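Local coordinates for peroxisomal membrane protein LPX1 (Saccharomyces cerevisiae, PDB 2Y6U) that hydrolyses acyl esters in peroxisomes, with esterase, triacylglycerol lipase and phospholipase A activity, at residues K216-R219 with F223-N226; S61-V66 with S322-V327; R74-D79 with H339-F344; D316-G321 with P330-E335; C154-P159 with A273-S278. All coordinates share one frame; numbering follows the deposited sequence. Where two conformers were deposited one is given.

Interaction 1 (K216-R219 with F223-N226); sequences KYMR and FFTN
Met-218 and Phe-224 meet methyl to ring: CE of the methionine lies 4.3 Å from CD2 of Phe-224, at the edge of the ring and near its plane, so the sulfur side chain does not lie over the aromatic face. All three Met-218 torsions are of the same sense (-65°, -62° and -77°), and this coiled course carries CE round from a CB that does not itself point across the gap. On one face of the Phe-224 ring sits CB of Phe-223, offset toward the rim and 4.0 Å above the plane.

Thr-225 presents carbon, not its hydroxyl. Its CB is 3.4 Å from the carbonyl O of Arg-219, and CG2 is 3.5 Å from the same Arg-219 O. The Arg-219 side chain packs on Leu-232 and Ile-236 of helix 229-239, and its NH2 makes a weak hydrogen bond to Gln-233 OE1. The polar link is a water that donates to Arg-219 O at 2.7 Å and to Thr-225 O at 2.8 Å. Ser-222, between the two segments, bonds through OG with both Met-218 O and Phe-224 N.

The contact lies between sheet strands 164-168 and 286-292, where alpha/beta hydrolases commonly carry their cap, consistent with a cap region; Phe-224 also packs on Met-63. The helix terminus is thus joined to the loop leading to helix 229-239 by thin apolar packing at one end and a shared water at the other, with one water donating to a carbonyl oxygen on each side.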
# COMPACT_ATOMS: atom_id res chain seq x y z
N LYS A 216 38.66 -13.46 -9.72
CA LYS A 216 38.77 -13.78 -11.16
C LYS A 216 37.38 -13.84 -11.82
O LYS A 216 37.13 -13.23 -12.86
CB LYS A 216 39.49 -15.10 -11.38
CG LYS A 216 39.58 -15.63 -12.85
CD LYS A 216 40.49 -16.88 -12.92
CE LYS A 216 40.73 -17.33 -14.36
NZ LYS A 216 41.62 -18.51 -14.44
N TYR A 217 36.50 -14.64 -11.25
CA TYR A 217 35.11 -14.61 -11.71
C TYR A 217 34.48 -13.20 -11.68
O TYR A 217 33.88 -12.76 -12.67
CB TYR A 217 34.27 -15.65 -10.94
CG TYR A 217 32.84 -15.59 -11.35
CD1 TYR A 217 32.38 -16.26 -12.47
CD2 TYR A 217 31.95 -14.81 -10.62
CE1 TYR A 217 31.03 -16.16 -12.85
CE2 TYR A 217 30.64 -14.72 -10.97
CZ TYR A 217 30.18 -15.39 -12.08
OH TYR A 217 28.84 -15.22 -12.38
N MET A 218 34.60 -12.47 -10.57
CA MET A 218 33.89 -11.17 -10.51
C MET A 218 34.38 -10.28 -11.67
O MET A 218 33.58 -9.67 -12.35
CB MET A 218 34.05 -10.49 -9.14
CG MET A 218 33.41 -11.25 -8.04
SD MET A 218 31.57 -11.41 -8.28
CE MET A 218 31.11 -9.72 -7.78
N ARG A 219 35.69 -10.29 -11.95
CA ARG A 219 36.28 -9.37 -12.95
C ARG A 219 36.16 -9.90 -14.39
O ARG A 219 36.29 -9.11 -15.34
CB ARG A 219 37.75 -9.06 -12.62
CG ARG A 219 37.93 -8.29 -11.32
CD ARG A 219 39.38 -7.90 -11.04
NE ARG A 219 39.42 -7.21 -9.75
CZ ARG A 219 39.02 -5.95 -9.54
NH1 ARG A 219 38.58 -5.18 -10.51
NH2 ARG A 219 39.12 -5.42 -8.32
N PHE A 223 28.23 -10.39 -14.35
CA PHE A 223 27.58 -9.32 -15.09
C PHE A 223 28.32 -7.97 -14.94
O PHE A 223 27.99 -7.03 -15.65
CB PHE A 223 26.14 -9.16 -14.66
CG PHE A 223 25.18 -10.04 -15.42
CD1 PHE A 223 24.97 -9.84 -16.80
CD2 PHE A 223 24.50 -11.07 -14.77
CE1 PHE A 223 24.11 -10.65 -17.53
CE2 PHE A 223 23.62 -11.90 -15.50
CZ PHE A 223 23.43 -11.69 -16.87
N PHE A 224 29.30 -7.89 -14.04
CA PHE A 224 29.84 -6.55 -13.66
C PHE A 224 31.24 -6.26 -14.23
O PHE A 224 31.86 -5.27 -13.85
CB PHE A 224 29.80 -6.43 -12.12
CG PHE A 224 28.52 -6.91 -11.55
CD1 PHE A 224 27.35 -6.29 -11.91
CD2 PHE A 224 28.48 -7.98 -10.64
CE1 PHE A 224 26.12 -6.73 -11.42
CE2 PHE A 224 27.26 -8.39 -10.13
CZ PHE A 224 26.11 -7.78 -10.51
N THR A 225 31.67 -7.07 -15.19
CA THR A 225 33.06 -6.98 -15.70
C THR A 225 33.38 -5.63 -16.29
O THR A 225 34.56 -5.20 -16.30
CB THR A 225 33.38 -8.08 -16.79
OG1 THR A 225 32.68 -7.76 -18.00
CG2 THR A 225 32.94 -9.46 -16.29
N ASN A 226 32.35 -4.95 -16.80
CA ASN A 226 32.57 -3.66 -17.44
C ASN A 226 32.13 -2.50 -16.55
O ASN A 226 32.09 -1.38 -17.01
CB ASN A 226 31.87 -3.58 -18.81
CG ASN A 226 32.53 -4.50 -19.84
OD1 ASN A 226 31.86 -5.32 -20.42
ND2 ASN A 226 33.84 -4.38 -20.02
O HOH W 1 36.75 -6.44 -15.05

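Interaction 2 (S61-V66 with S322-V327); sequences SGMSKV and SHLVNV
The probable active site of this alpha/beta hydrolase is bordered by the contact of Met-63 with Leu-324 and Val-327. Residues 61-66 follow strand 51-58, where the family commonly places its oxyanion-hole loop, and residues 322-327 belong to the loop and short helix after the last strand, the usual place of the catalytic histidine. The position of His-323, hydrogen-bonded to Glu-169, is consistent with that arrangement, and Ser-61 N bonds to OG of Ser-145, the serine of a GxSxG nucleophile-elbow pattern.

The contact itself is purely apolar. Met-63 reaches over with an extended chain (chi2 -156°, chi3 -154°), which takes both sulfur and methyl to the opposing segment, where the side chain crosses its partners at a slant. SD lies 4.1 Å from CG1 of Val-327, a branch that stands anti to the valine's carbonyl carbon. The methionine also packs against Phe-224 and His-144, and Leu-324 against His-144, and the contact is buried.

Each backbone is shaped by an ST turn: Val-66 N donates to Ser-64 OG, and Leu-324 N donates to Ser-322 OG at 2.9 Å. The second turn fixes the backbone just before the helix for which Leu-324 is the N-cap residue. At the methionine tip, CE is placed 3.2 Å from CD2 of Leu-324, closer than ordinary van der Waals contact and therefore doubtful in detail.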
# COMPACT_ATOMS: atom_id res chain seq x y z
N SER A 61 18.11 -6.03 -10.39
CA SER A 61 18.07 -7.46 -10.09
C SER A 61 19.50 -7.95 -9.97
O SER A 61 20.32 -7.66 -10.87
CB SER A 61 17.40 -8.17 -11.31
OG SER A 61 16.05 -7.83 -11.32
N GLY A 62 19.78 -8.75 -8.94
CA GLY A 62 21.12 -9.36 -8.76
C GLY A 62 22.21 -8.44 -8.27
O GLY A 62 23.36 -8.84 -8.17
N MET A 63 21.88 -7.21 -7.95
CA MET A 63 22.88 -6.26 -7.44
C MET A 63 22.59 -5.99 -5.98
O MET A 63 22.13 -6.89 -5.26
CB MET A 63 22.86 -4.97 -8.34
CG MET A 63 23.13 -5.30 -9.76
SD MET A 63 23.79 -3.92 -10.66
CE MET A 63 23.30 -4.28 -12.31
N SER A 64 22.82 -4.78 -5.50
CA SER A 64 22.56 -4.43 -4.08
C SER A 64 22.65 -2.93 -3.99
O SER A 64 23.04 -2.29 -4.95
CB SER A 64 23.63 -5.06 -3.16
OG SER A 64 24.91 -4.41 -3.34
N LYS A 65 22.50 -2.42 -2.80
CA LYS A 65 22.56 -1.03 -2.51
C LYS A 65 23.97 -0.45 -2.75
O LYS A 65 24.09 0.73 -2.97
CB LYS A 65 22.16 -0.82 -1.08
CG LYS A 65 23.18 -1.38 -0.09
CD LYS A 65 22.73 -1.24 1.38
CE LYS A 65 23.68 -2.11 2.21
NZ LYS A 65 23.41 -2.12 3.70
N VAL A 66 24.99 -1.31 -2.78
CA VAL A 66 26.35 -0.83 -2.88
C VAL A 66 26.65 -0.12 -4.21
O VAL A 66 27.57 0.73 -4.29
CB VAL A 66 27.40 -1.96 -2.66
CG1 VAL A 66 27.70 -2.83 -3.95
CG2 VAL A 66 28.68 -1.32 -2.09
N SER A 322 24.68 0.50 -21.98
CA SER A 322 24.09 -0.81 -22.00
C SER A 322 22.98 -0.80 -20.95
O SER A 322 22.61 0.25 -20.35
CB SER A 322 25.18 -1.83 -21.65
OG SER A 322 25.34 -1.88 -20.19
N HIS A 323 22.42 -1.97 -20.73
CA HIS A 323 21.39 -2.16 -19.71
C HIS A 323 21.95 -1.81 -18.34
O HIS A 323 21.21 -1.33 -17.45
CB HIS A 323 20.81 -3.57 -19.77
CG HIS A 323 19.76 -3.84 -18.73
ND1 HIS A 323 18.54 -3.17 -18.69
CD2 HIS A 323 19.77 -4.67 -17.67
CE1 HIS A 323 17.85 -3.58 -17.64
NE2 HIS A 323 18.57 -4.49 -17.01
N LEU A 324 23.26 -1.97 -18.17
CA LEU A 324 23.89 -1.70 -16.85
C LEU A 324 24.58 -0.35 -16.80
O LEU A 324 25.61 -0.17 -16.09
CB LEU A 324 24.88 -2.81 -16.50
CG LEU A 324 24.29 -4.21 -16.47
CD1 LEU A 324 25.32 -5.32 -16.08
CD2 LEU A 324 23.06 -4.23 -15.54
N VAL A 325 24.03 0.60 -17.54
CA VAL A 325 24.58 1.93 -17.66
C VAL A 325 24.78 2.59 -16.28
O VAL A 325 25.72 3.36 -16.13
CB VAL A 325 23.73 2.77 -18.61
CG1 VAL A 325 22.28 3.07 -18.07
CG2 VAL A 325 24.54 4.04 -19.06
N ASN A 326 23.94 2.26 -15.29
CA ASN A 326 24.09 2.84 -13.94
C ASN A 326 25.42 2.48 -13.32
O ASN A 326 25.94 3.32 -12.56
CB ASN A 326 22.98 2.46 -12.95
CG ASN A 326 22.88 0.98 -12.71
OD1 ASN A 326 23.03 0.21 -13.66
ND2 ASN A 326 22.66 0.58 -11.45
N VAL A 327 25.94 1.28 -13.57
CA VAL A 327 27.25 0.90 -13.02
C VAL A 327 28.41 1.08 -14.01
O VAL A 327 29.52 1.20 -13.58
CB VAL A 327 27.25 -0.50 -12.40
CG1 VAL A 327 26.14 -0.56 -11.27
CG2 VAL A 327 27.02 -1.62 -13.41

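Interaction 3 (R74-D79 with H339-F344)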
# COMPACT_ATOMS: atom_id res chain seq x y z
N ARG A 74 28.78 12.63 -5.47
CA ARG A 74 28.70 13.28 -6.77
C ARG A 74 27.30 13.87 -7.04
O ARG A 74 27.12 14.65 -7.99
CB ARG A 74 29.04 12.25 -7.82
CG ARG A 74 30.49 11.98 -7.86
CD ARG A 74 30.77 10.71 -8.62
NE ARG A 74 32.20 10.54 -8.69
CZ ARG A 74 32.95 9.92 -7.78
NH1 ARG A 74 32.42 9.33 -6.69
NH2 ARG A 74 34.24 9.86 -7.97
N LEU A 75 26.37 13.58 -6.15
CA LEU A 75 25.06 14.11 -6.21
C LEU A 75 24.93 15.62 -5.99
O LEU A 75 25.70 16.21 -5.34
CB LEU A 75 24.13 13.33 -5.29
CG LEU A 75 23.80 11.90 -5.77
CD1 LEU A 75 23.20 11.16 -4.54
CD2 LEU A 75 22.85 11.85 -6.96
N VAL A 76 23.85 16.15 -6.58
CA VAL A 76 23.50 17.57 -6.66
C VAL A 76 23.99 18.33 -5.41
O VAL A 76 23.55 18.11 -4.28
CB VAL A 76 21.92 17.66 -6.96
CG1 VAL A 76 21.03 17.70 -5.68
CG2 VAL A 76 21.51 18.68 -8.11
N ALA A 77 24.91 19.22 -5.66
CA ALA A 77 25.43 20.15 -4.63
C ALA A 77 24.27 21.01 -4.13
O ALA A 77 23.32 21.27 -4.90
CB ALA A 77 26.53 21.06 -5.23
N ALA A 78 24.35 21.45 -2.87
CA ALA A 78 23.41 22.37 -2.30
C ALA A 78 23.49 23.60 -3.15
O ALA A 78 24.60 24.11 -3.44
CB ALA A 78 23.77 22.68 -0.86
N ASP A 79 22.34 24.10 -3.59
CA ASP A 79 22.36 25.23 -4.48
C ASP A 79 21.82 26.46 -3.74
O ASP A 79 20.71 26.41 -3.13
CB ASP A 79 21.66 24.91 -5.82
CG ASP A 79 22.61 24.22 -6.84
OD1 ASP A 79 23.45 24.94 -7.45
OD2 ASP A 79 22.54 22.96 -7.02
N HIS A 339 20.90 17.12 -13.16
CA HIS A 339 20.22 18.04 -14.02
C HIS A 339 18.73 18.02 -13.72
O HIS A 339 18.08 19.08 -13.49
CB HIS A 339 20.47 17.66 -15.52
CG HIS A 339 19.59 18.41 -16.46
ND1 HIS A 339 19.80 19.74 -16.76
CD2 HIS A 339 18.46 18.04 -17.14
CE1 HIS A 339 18.88 20.15 -17.62
NE2 HIS A 339 18.04 19.15 -17.84
N HIS A 340 18.16 16.83 -13.69
CA HIS A 340 16.72 16.74 -13.55
C HIS A 340 16.25 17.14 -12.19
O HIS A 340 15.20 17.77 -12.04
CB HIS A 340 16.17 15.39 -13.96
CG HIS A 340 16.26 15.14 -15.41
ND1 HIS A 340 15.59 15.89 -16.34
CD2 HIS A 340 17.05 14.28 -16.09
CE1 HIS A 340 15.94 15.48 -17.56
NE2 HIS A 340 16.80 14.47 -17.43
N ILE A 341 16.99 16.81 -11.17
CA ILE A 341 16.59 17.25 -9.82
C ILE A 341 16.65 18.75 -9.69
O ILE A 341 15.75 19.43 -9.13
CB ILE A 341 17.53 16.59 -8.75
CG1 ILE A 341 17.23 15.05 -8.65
CG2 ILE A 341 17.37 17.27 -7.39
CD1 ILE A 341 18.23 14.34 -7.64
N HIS A 342 17.74 19.34 -10.21
CA HIS A 342 17.85 20.79 -10.18
C HIS A 342 16.69 21.48 -10.91
O HIS A 342 16.06 22.39 -10.36
CB HIS A 342 19.18 21.23 -10.85
CG HIS A 342 19.39 22.71 -10.87
ND1 HIS A 342 19.80 23.41 -9.77
CD2 HIS A 342 19.27 23.61 -11.88
CE1 HIS A 342 19.94 24.70 -10.10
NE2 HIS A 342 19.61 24.84 -11.37
N GLU A 343 16.38 21.05 -12.12
CA GLU A 343 15.31 21.71 -12.86
C GLU A 343 13.97 21.51 -12.11
O GLU A 343 13.15 22.40 -12.04
CB GLU A 343 15.19 21.13 -14.28
CG GLU A 343 16.36 21.44 -15.21
CD GLU A 343 16.57 22.95 -15.49
OE1 GLU A 343 15.59 23.74 -15.58
OE2 GLU A 343 17.73 23.36 -15.63
N PHE A 344 13.77 20.32 -11.57
CA PHE A 344 12.49 20.02 -10.88
C PHE A 344 12.27 20.94 -9.68
O PHE A 344 11.21 21.59 -9.55
CB PHE A 344 12.43 18.51 -10.51
CG PHE A 344 11.16 18.12 -9.82
CD1 PHE A 344 10.04 17.81 -10.54
CD2 PHE A 344 11.05 18.17 -8.43
CE1 PHE A 344 8.80 17.58 -9.95
CE2 PHE A 344 9.80 17.87 -7.79
CZ PHE A 344 8.66 17.63 -8.57
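The carboxylate of Asp-79 and the imidazole of His-342 approach with their planes 62° apart, OD2 standing obliquely to the ring at 3.9 Å from ND1. That is too long for a hydrogen bond, and the aspartate is poorly ordered with a second conformer, so its exact place is doubtful; ND1 of His-342 is hydrogen-bonded instead to the hydroxyl of Tyr-84. Two other imidazoles project from the same helix: the His-339 ring has CG of Glu-343 over one face, toward the rim, and CE1 of His-340 at its edge in plane, while CD2 of His-339 in turn lies 3.6 Å above one face of the His-340 ring.

In the alpha/beta hydrolase fold of this chain, helix 330-347 follows the last strand of the central sheet, and residues 74-79 belong to the connection between strands 51-58 and 84-92. Val-76 reaches from this connection to the helix. Its CG1 lies 4.1 Å from CG2 of Ile-341, the isoleucine branch anti to the backbone N. Its other methyl, CG2, is 4.4 Å from CB of His-342, at the root of the imidazole. Val-76 and Ile-341 both also rest on Leu-53 of strand 51-58. Arg-5 binds the carbonyl oxygens of Leu-75 and Val-76 through its two terminal nitrogens, and Asn-338 of the helix accepts a hydrogen bond, a weak one, from Val-76 N.

Interaction 4 (D316-G321 with P330-E335); sequences DVIPGG and PDLVIE
Ile-318 points its CB at helix 330-347 and splits there into two branches with different partners. CG2, anti to the backbone N, carries the main contact: it touches CD1 of Leu-332 at 3.8 Å and CB of the same leucine at 3.9 Å, the two side chains lying alongside and running opposite ways. CG1, on the other branch, faces the next helix residue, 4.5 Å from CG2 of Val-333. Beyond it, chi2 of -57° turns CD1 along the helix, 4.5 Å from Leu-332 CB. The leucine is also placed near the turn, with CD1 4.4 Å from the carbonyl O of Pro-319.

A type II beta turn from Ile-318 to Gly-321 closes with Gly-321 N bonded to Ile-318 O at 3.1 Å and takes the chain off the strand. Two residues earlier on the strand, Asp-316 makes a salt bridge to Arg-336 and a hydrogen bond to His-340, so polar side chains also tie strand and helix. Val-325 packs on both Ile-318 and Val-333. The arrangement is that of the last strand of an alpha/beta hydrolase sheet, its following loop, and the closing helix laid back against it.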
# COMPACT_ATOMS: atom_id res chain seq x y z
N ASP A 316 15.97 10.30 -21.51
CA ASP A 316 17.37 10.63 -21.77
C ASP A 316 18.09 9.39 -22.24
O ASP A 316 17.94 8.34 -21.64
CB ASP A 316 18.17 10.99 -20.53
CG ASP A 316 17.96 12.32 -20.11
OD1 ASP A 316 18.13 13.28 -20.94
OD2 ASP A 316 17.50 12.41 -18.95
N VAL A 317 18.81 9.50 -23.31
CA VAL A 317 19.50 8.33 -23.91
C VAL A 317 21.00 8.55 -23.61
O VAL A 317 21.54 9.60 -23.94
CB VAL A 317 19.21 8.23 -25.40
CG1 VAL A 317 20.02 7.15 -26.10
CG2 VAL A 317 17.69 7.94 -25.67
N ILE A 318 21.63 7.58 -22.99
CA ILE A 318 23.01 7.65 -22.67
C ILE A 318 23.77 7.07 -23.79
O ILE A 318 23.67 5.87 -24.06
CB ILE A 318 23.36 6.90 -21.31
CG1 ILE A 318 22.51 7.35 -20.11
CG2 ILE A 318 24.88 7.07 -20.98
CD1 ILE A 318 22.59 8.84 -19.81
N PRO A 319 24.60 7.91 -24.51
CA PRO A 319 25.25 7.38 -25.65
C PRO A 319 26.21 6.29 -25.20
O PRO A 319 26.82 6.42 -24.20
CB PRO A 319 26.03 8.60 -26.27
CG PRO A 319 26.08 9.58 -25.21
CD PRO A 319 25.03 9.28 -24.19
N GLY A 320 26.25 5.18 -25.95
CA GLY A 320 27.06 3.99 -25.65
C GLY A 320 26.61 3.06 -24.54
O GLY A 320 27.30 2.03 -24.23
N GLY A 321 25.50 3.43 -23.87
CA GLY A 321 25.12 2.77 -22.65
C GLY A 321 24.42 1.41 -22.89
O GLY A 321 23.69 1.22 -23.87
N PRO A 330 28.49 5.57 -14.66
CA PRO A 330 27.80 6.33 -13.61
C PRO A 330 27.95 7.87 -13.78
O PRO A 330 27.04 8.59 -13.42
CB PRO A 330 28.50 5.83 -12.33
CG PRO A 330 29.88 5.44 -12.83
CD PRO A 330 29.64 4.82 -14.13
N ASP A 331 29.08 8.35 -14.27
CA ASP A 331 29.27 9.82 -14.35
C ASP A 331 28.21 10.45 -15.26
O ASP A 331 27.63 11.49 -14.91
CB ASP A 331 30.65 10.19 -14.79
CG ASP A 331 31.68 9.90 -13.72
OD1 ASP A 331 31.31 9.63 -12.57
OD2 ASP A 331 32.82 9.90 -14.06
N LEU A 332 27.94 9.82 -16.40
CA LEU A 332 26.87 10.27 -17.33
C LEU A 332 25.49 10.20 -16.70
O LEU A 332 24.72 11.13 -16.82
CB LEU A 332 26.89 9.52 -18.66
CG LEU A 332 28.17 9.77 -19.50
CD1 LEU A 332 28.15 8.94 -20.79
CD2 LEU A 332 28.37 11.26 -19.81
N VAL A 333 25.22 9.11 -15.98
CA VAL A 333 23.95 8.94 -15.30
C VAL A 333 23.77 10.00 -14.17
O VAL A 333 22.73 10.66 -14.04
CB VAL A 333 23.79 7.53 -14.76
CG1 VAL A 333 22.45 7.36 -13.97
CG2 VAL A 333 23.81 6.47 -15.92
N ILE A 334 24.83 10.24 -13.43
CA ILE A 334 24.78 11.21 -12.36
C ILE A 334 24.51 12.62 -12.89
O ILE A 334 23.70 13.40 -12.31
CB ILE A 334 26.06 11.14 -11.56
CG1 ILE A 334 26.11 9.86 -10.76
CG2 ILE A 334 26.26 12.39 -10.66
CD1 ILE A 334 27.56 9.47 -10.27
N GLU A 335 25.14 12.93 -14.02
CA GLU A 335 24.94 14.26 -14.61
C GLU A 335 23.52 14.45 -14.97
O GLU A 335 22.99 15.52 -14.71
CB GLU A 335 25.85 14.53 -15.80
CG GLU A 335 25.60 15.88 -16.40
CD GLU A 335 24.38 15.92 -17.41
OE1 GLU A 335 23.96 14.86 -17.97
OE2 GLU A 335 23.87 17.05 -17.68

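Interaction 5 (C154-P159 with A273-S278); sequences CDVLQP and APFLIS
Val-156 is the hub, each of its methyls taking a separate partner on helix 273-279. CG1 lies 4.2 Å from CE2 of Phe-275, and CG2 lies 4.0 Å from CD1 of Leu-276. Leu-157 adds a looser touch, its CD2 standing 4.4 Å from the same CE2 atom of Phe-275. Both aliphatic groups approach the phenyl ring obliquely. Val-156 and Phe-275 overlap side by side, each extending toward the other's helix, whereas Leu-276 meets the valine at an angle.

In Phe-275 (chi1 177°) and Leu-276 (chi1 -179°) alike the chain leaves anti to the backbone N, and each tip swings from a CB that is not aimed at helix 146-157. Leu-276 then runs on along that helix, packing against Phe-149, Leu-152 and Ala-153.

In the next shell, Asp-155 forms a salt bridge with Lys-285, so one lysine bonds to both Asp-155 and the carbonyl of Pro-159, just past the helix. Helix 114-125 closes in through Leu-122 on Leu-157 and Ile-115 on Phe-275. Beyond lies the second subunit: Phe-275 meets Phe-282 of that subunit edge to face, Leu-157 packs on Leu-157 of the partner chain, and the Leu-157 carbonyl accepts a hydrogen bond from NH1 of Arg-119 of that subunit. The contact is helix-on-helix packing at the dimer interface, made by the C-terminal end of the helix that, in an alpha/beta hydrolase, follows the nucleophile elbow.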
# COMPACT_ATOMS: atom_id res chain seq x y z
N CYS A 154 5.76 1.93 -6.28
CA CYS A 154 5.66 2.79 -5.11
C CYS A 154 4.67 3.89 -5.30
O CYS A 154 3.82 4.12 -4.41
CB CYS A 154 7.01 3.46 -4.77
SG CYS A 154 8.16 2.24 -3.95
N ASP A 155 4.73 4.56 -6.41
CA ASP A 155 3.78 5.68 -6.64
C ASP A 155 2.37 5.19 -6.78
O ASP A 155 1.42 5.84 -6.27
CB ASP A 155 4.20 6.52 -7.84
CG ASP A 155 3.39 7.83 -7.93
OD1 ASP A 155 3.68 8.70 -7.06
OD2 ASP A 155 2.43 7.91 -8.74
N VAL A 156 2.17 4.00 -7.42
CA VAL A 156 0.88 3.44 -7.55
C VAL A 156 0.23 3.17 -6.20
O VAL A 156 -0.95 3.47 -5.96
CB VAL A 156 0.89 2.16 -8.45
CG1 VAL A 156 -0.50 1.45 -8.35
CG2 VAL A 156 1.25 2.55 -9.99
N LEU A 157 1.01 2.57 -5.31
CA LEU A 157 0.50 2.14 -4.05
C LEU A 157 0.41 3.30 -3.01
O LEU A 157 -0.27 3.16 -2.03
CB LEU A 157 1.43 1.08 -3.44
CG LEU A 157 1.41 -0.24 -4.28
CD1 LEU A 157 2.48 -1.21 -3.68
CD2 LEU A 157 -0.03 -0.86 -4.28
N GLN A 158 1.17 4.36 -3.23
CA GLN A 158 1.25 5.50 -2.28
C GLN A 158 1.66 6.75 -3.13
O GLN A 158 2.82 7.11 -3.20
CB GLN A 158 2.28 5.17 -1.25
CG GLN A 158 2.57 6.36 -0.19
CD GLN A 158 1.35 7.08 0.21
OE1 GLN A 158 0.86 7.94 -0.53
NE2 GLN A 158 0.79 6.72 1.39
N PRO A 159 0.71 7.40 -3.75
CA PRO A 159 1.04 8.41 -4.66
C PRO A 159 1.35 9.78 -3.99
O PRO A 159 1.54 10.80 -4.68
CB PRO A 159 -0.26 8.50 -5.53
CG PRO A 159 -1.32 8.24 -4.62
CD PRO A 159 -0.73 7.11 -3.81
N ALA A 273 3.60 -8.30 -13.04
CA ALA A 273 3.77 -7.23 -13.97
C ALA A 273 2.35 -6.70 -14.47
O ALA A 273 2.28 -5.53 -14.67
CB ALA A 273 4.69 -7.64 -15.23
N PRO A 274 1.34 -7.52 -14.70
CA PRO A 274 0.10 -6.97 -15.26
C PRO A 274 -0.51 -5.88 -14.39
O PRO A 274 -1.01 -4.89 -14.90
CB PRO A 274 -0.81 -8.18 -15.34
CG PRO A 274 0.22 -9.31 -15.79
CD PRO A 274 1.28 -9.00 -14.78
N PHE A 275 -0.41 -6.07 -13.09
CA PHE A 275 -0.93 -5.08 -12.13
C PHE A 275 -0.25 -3.72 -12.29
O PHE A 275 -0.88 -2.69 -12.39
CB PHE A 275 -0.74 -5.59 -10.71
CG PHE A 275 -1.22 -4.56 -9.66
CD1 PHE A 275 -2.54 -4.46 -9.34
CD2 PHE A 275 -0.36 -3.65 -9.17
CE1 PHE A 275 -2.97 -3.50 -8.39
CE2 PHE A 275 -0.78 -2.72 -8.21
CZ PHE A 275 -2.07 -2.66 -7.84
N LEU A 276 1.07 -3.73 -12.44
CA LEU A 276 1.86 -2.52 -12.66
C LEU A 276 1.53 -1.88 -14.00
O LEU A 276 1.18 -0.69 -14.06
CB LEU A 276 3.37 -2.73 -12.43
CG LEU A 276 3.96 -1.31 -12.69
CD1 LEU A 276 3.57 -0.33 -11.49
CD2 LEU A 276 5.26 -1.16 -13.25
N ILE A 277 1.50 -2.69 -15.07
CA ILE A 277 1.22 -2.26 -16.37
C ILE A 277 -0.12 -1.58 -16.42
O ILE A 277 -0.25 -0.52 -17.09
CB ILE A 277 1.31 -3.41 -17.40
CG1 ILE A 277 2.80 -3.92 -17.46
CG2 ILE A 277 0.72 -3.08 -18.78
CD1 ILE A 277 2.93 -5.29 -18.15
N SER A 278 -1.11 -2.18 -15.78
CA SER A 278 -2.46 -1.62 -15.80
C SER A 278 -2.59 -0.21 -15.07
O SER A 278 -3.62 0.51 -15.24
CB SER A 278 -3.39 -2.59 -15.11
OG SER A 278 -4.74 -2.16 -15.25

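Overall arrangement
From the N terminus, residues 61-66 and then 74-79, both between strands 51-58 and 84-92, open interactions 2 and 3, which close only after the last sheet strand, at 322-327 and 339-344. Interaction 5 joins helices 146-157 and 273-279 and is nested inside both; interaction 1 joins helix 211-220 to the loop after it and is nested inside all three. Interaction 4, joining the last strand to helix 330-347, lies inside interaction 3. Interaction 2 crosses interactions 3 and 4, its segment 322-327 falling between the two segments of interaction 4. Interactions 1, 2 and 4 form a touching chain, and 4 also touches 3; interaction 5 stands apart.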